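Side-chain contact in putative aspartate aminotransferase (Thermus thermophilus, PDB 1IUG), which probably transfers amino groups between amino acids such as aspartate and 2-oxo acids, using pyridoxal 5'-phosphate as its cofactor: residues 41-46 against 237-242. Residues are numbered along the deposited sequence; the frame is centred on the assembly and turned at random.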
ATOM      1  N   GLY A  41      -4.426 -17.243   7.972  1.00 24.45           N
ATOM      2  CA  GLY A  41      -5.149 -18.502   7.976  1.00 23.63           C
ATOM      3  C   GLY A  41      -6.466 -18.508   7.232  1.00 24.46           C
ATOM      4  O   GLY A  41      -6.798 -19.492   6.569  1.00 24.97           O
ATOM      5  N   LEU A  42      -7.226 -17.424   7.349  1.00 23.79           N
ATOM      6  CA  LEU A  42      -8.509 -17.324   6.663  1.00 25.24           C
ATOM      7  C   LEU A  42      -8.339 -17.190   5.141  1.00 24.25           C
ATOM      8  O   LEU A  42      -9.090 -17.787   4.371  1.00 23.10           O
ATOM      9  CB  LEU A  42      -9.321 -16.158   7.229  1.00 26.25           C
ATOM     10  CG  LEU A  42      -9.778 -16.340   8.681  1.00 28.53           C
ATOM     11  CD1 LEU A  42     -10.400 -15.057   9.197  1.00 26.06           C
ATOM     12  CD2 LEU A  42     -10.768 -17.504   8.785  1.00 27.24           C
ATOM     13  N   LEU A  43      -7.346 -16.418   4.715  1.00 23.50           N
ATOM     14  CA  LEU A  43      -7.075 -16.230   3.289  1.00 24.88           C
ATOM     15  C   LEU A  43      -6.597 -17.552   2.700  1.00 26.71           C
ATOM     16  O   LEU A  43      -6.793 -17.841   1.520  1.00 26.07           O
ATOM     17  CB  LEU A  43      -6.019 -15.139   3.097  1.00 23.15           C
ATOM     18  CG  LEU A  43      -6.539 -13.711   3.285  1.00 23.27           C
ATOM     19  CD1 LEU A  43      -5.401 -12.750   3.585  1.00 22.02           C
ATOM     20  CD2 LEU A  43      -7.304 -13.287   2.041  1.00 21.23           C
ATOM     21  N   ARG A  44      -5.974 -18.343   3.565  1.00 29.76           N
ATOM     22  CA  ARG A  44      -5.448 -19.668   3.263  1.00 31.91           C
ATOM     23  C   ARG A  44      -6.624 -20.553   2.847  1.00 31.97           C
ATOM     24  O   ARG A  44      -6.569 -21.235   1.823  1.00 32.16           O
ATOM     25  CB  ARG A  44      -4.801 -20.187   4.545  1.00 37.32           C
ATOM     26  CG  ARG A  44      -3.377 -20.640   4.442  1.00 44.44           C
ATOM     27  CD  ARG A  44      -3.197 -21.805   3.520  1.00 49.04           C
ATOM     28  NE  ARG A  44      -3.542 -23.050   4.210  1.00 53.69           N
ATOM     29  CZ  ARG A  44      -3.120 -23.395   5.429  1.00 55.53           C
ATOM     30  NH1 ARG A  44      -2.323 -22.594   6.132  1.00 55.77           N
ATOM     31  NH2 ARG A  44      -3.494 -24.555   5.950  1.00 57.08           N
ATOM     32  N   GLU A  45      -7.692 -20.512   3.640  1.00 31.29           N
ATOM     33  CA  GLU A  45      -8.907 -21.276   3.367  1.00 31.36           C
ATOM     34  C   GLU A  45      -9.616 -20.721   2.137  1.00 29.03           C
ATOM     35  O   GLU A  45     -10.116 -21.474   1.311  1.00 28.38           O
ATOM     36  CB  GLU A  45      -9.875 -21.195   4.544  1.00 32.59           C
ATOM     37  CG  GLU A  45      -9.426 -21.879   5.813  1.00 40.63           C
ATOM     38  CD  GLU A  45     -10.460 -21.752   6.925  1.00 45.54           C
ATOM     39  OE1 GLU A  45     -11.677 -21.761   6.617  1.00 47.30           O
ATOM     40  OE2 GLU A  45     -10.058 -21.635   8.104  1.00 48.59           O
ATOM     41  N   ALA A  46      -9.686 -19.397   2.047  1.00 28.19           N
ATOM     42  CA  ALA A  46     -10.339 -18.725   0.929  1.00 28.45           C
ATOM     43  C   ALA A  46      -9.712 -19.102  -0.411  1.00 28.19           C
ATOM     44  O   ALA A  46     -10.424 -19.300  -1.393  1.00 29.03           O
ATOM     45  CB  ALA A  46     -10.305 -17.211   1.127  1.00 27.73           C
ATOM     46  N   LEU A 237      -7.602  -6.006   9.758  1.00 27.63           N
ATOM     47  CA  LEU A 237      -8.684  -6.283  10.706  1.00 29.46           C
ATOM     48  C   LEU A 237      -9.997  -6.439   9.953  1.00 27.77           C
ATOM     49  O   LEU A 237     -10.783  -7.348  10.238  1.00 27.02           O
ATOM     50  CB  LEU A 237      -8.825  -5.143  11.717  1.00 32.13           C
ATOM     51  CG  LEU A 237      -8.056  -5.272  13.029  1.00 38.48           C
ATOM     52  CD1 LEU A 237      -8.035  -3.929  13.753  1.00 39.03           C
ATOM     53  CD2 LEU A 237      -8.705  -6.353  13.889  1.00 38.83           C
ATOM     54  N   ALA A 238     -10.227  -5.531   9.005  1.00 24.88           N
ATOM     55  CA  ALA A 238     -11.430  -5.543   8.178  1.00 25.96           C
ATOM     56  C   ALA A 238     -11.513  -6.829   7.341  1.00 25.14           C
ATOM     57  O   ALA A 238     -12.580  -7.428   7.214  1.00 25.45           O
ATOM     58  CB  ALA A 238     -11.457  -4.308   7.272  1.00 24.21           C
ATOM     59  N   VAL A 239     -10.380  -7.246   6.782  1.00 25.13           N
ATOM     60  CA  VAL A 239     -10.319  -8.465   5.979  1.00 24.79           C
ATOM     61  C   VAL A 239     -10.659  -9.686   6.840  1.00 25.26           C
ATOM     62  O   VAL A 239     -11.448 -10.539   6.432  1.00 24.91           O
ATOM     63  CB  VAL A 239      -8.913  -8.650   5.336  1.00 25.18           C
ATOM     64  CG1 VAL A 239      -8.773 -10.052   4.738  1.00 23.81           C
ATOM     65  CG2 VAL A 239      -8.692  -7.595   4.251  1.00 23.37           C
ATOM     66  N   ALA A 240     -10.076  -9.748   8.035  1.00 24.97           N
ATOM     67  CA  ALA A 240     -10.313 -10.855   8.960  1.00 25.99           C
ATOM     68  C   ALA A 240     -11.790 -10.944   9.368  1.00 27.13           C
ATOM     69  O   ALA A 240     -12.389 -12.021   9.323  1.00 25.95           O
ATOM     70  CB  ALA A 240      -9.428 -10.705  10.190  1.00 24.21           C
ATOM     71  N   ALA A 241     -12.371  -9.802   9.733  1.00 27.91           N
ATOM     72  CA  ALA A 241     -13.777  -9.721  10.137  1.00 29.29           C
ATOM     73  C   ALA A 241     -14.743 -10.207   9.052  1.00 29.65           C
ATOM     74  O   ALA A 241     -15.698 -10.926   9.344  1.00 31.56           O
ATOM     75  CB  ALA A 241     -14.124  -8.291  10.541  1.00 28.65           C
ATOM     76  N   VAL A 242     -14.503  -9.803   7.805  1.00 29.02           N
ATOM     77  CA  VAL A 242     -15.358 -10.217   6.694  1.00 28.15           C
ATOM     78  C   VAL A 242     -15.216 -11.711   6.408  1.00 27.54           C
ATOM     79  O   VAL A 242     -16.216 -12.415   6.252  1.00 26.20           O
ATOM     80  CB  VAL A 242     -15.061  -9.403   5.404  1.00 28.73           C
ATOM     81  CG1 VAL A 242     -15.744 -10.034   4.202  1.00 29.93           C
ATOM     82  CG2 VAL A 242     -15.552  -7.974   5.570  1.00 29.49           C
TER
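Leu42 reaches from helix 30-47 to the backbone of helix 233-246, laying its CD1 methyl 3.6 Å from the carbonyl O of Ala240. CG lies anti to the carbonyl carbon of Leu42 (chi1 -67°) and CD1 anti to CA (chi2 172°); these torsions point CD1 at the partner helix. CD1 stays 4.6 Å from CB of Ala240, so the leucine meets the main chain rather than the alanine methyl. The alpha carbons of Leu42 and Ala240, the nearest pair across the two segments, stand 7.1 Å apart. Leu42 continues onto Leu243 and Glu244, one turn beyond Ala240 on helix 233-246. Leu43 starts off alongside the partner helix, but its branched end bends nearer, and CD2 meets CG1 of Val239 at 4.5 Å, a loose methyl-to-methyl contact. No hydrogen bond crosses between the segments; the contact rests on these van der Waals touches and is largely buried. On the side of the sheet, Leu43 rests on Val53, Ile55 and Phe195, and Val239 on Leu193 and Phe195. Two helices, inclined to each other, thus pack over neighbouring antiparallel strands 52-57 and 193-198, at one edge of the seven-stranded mixed sheet characteristic of the large domain of fold-type I pyridoxal-phosphate aminotransferases.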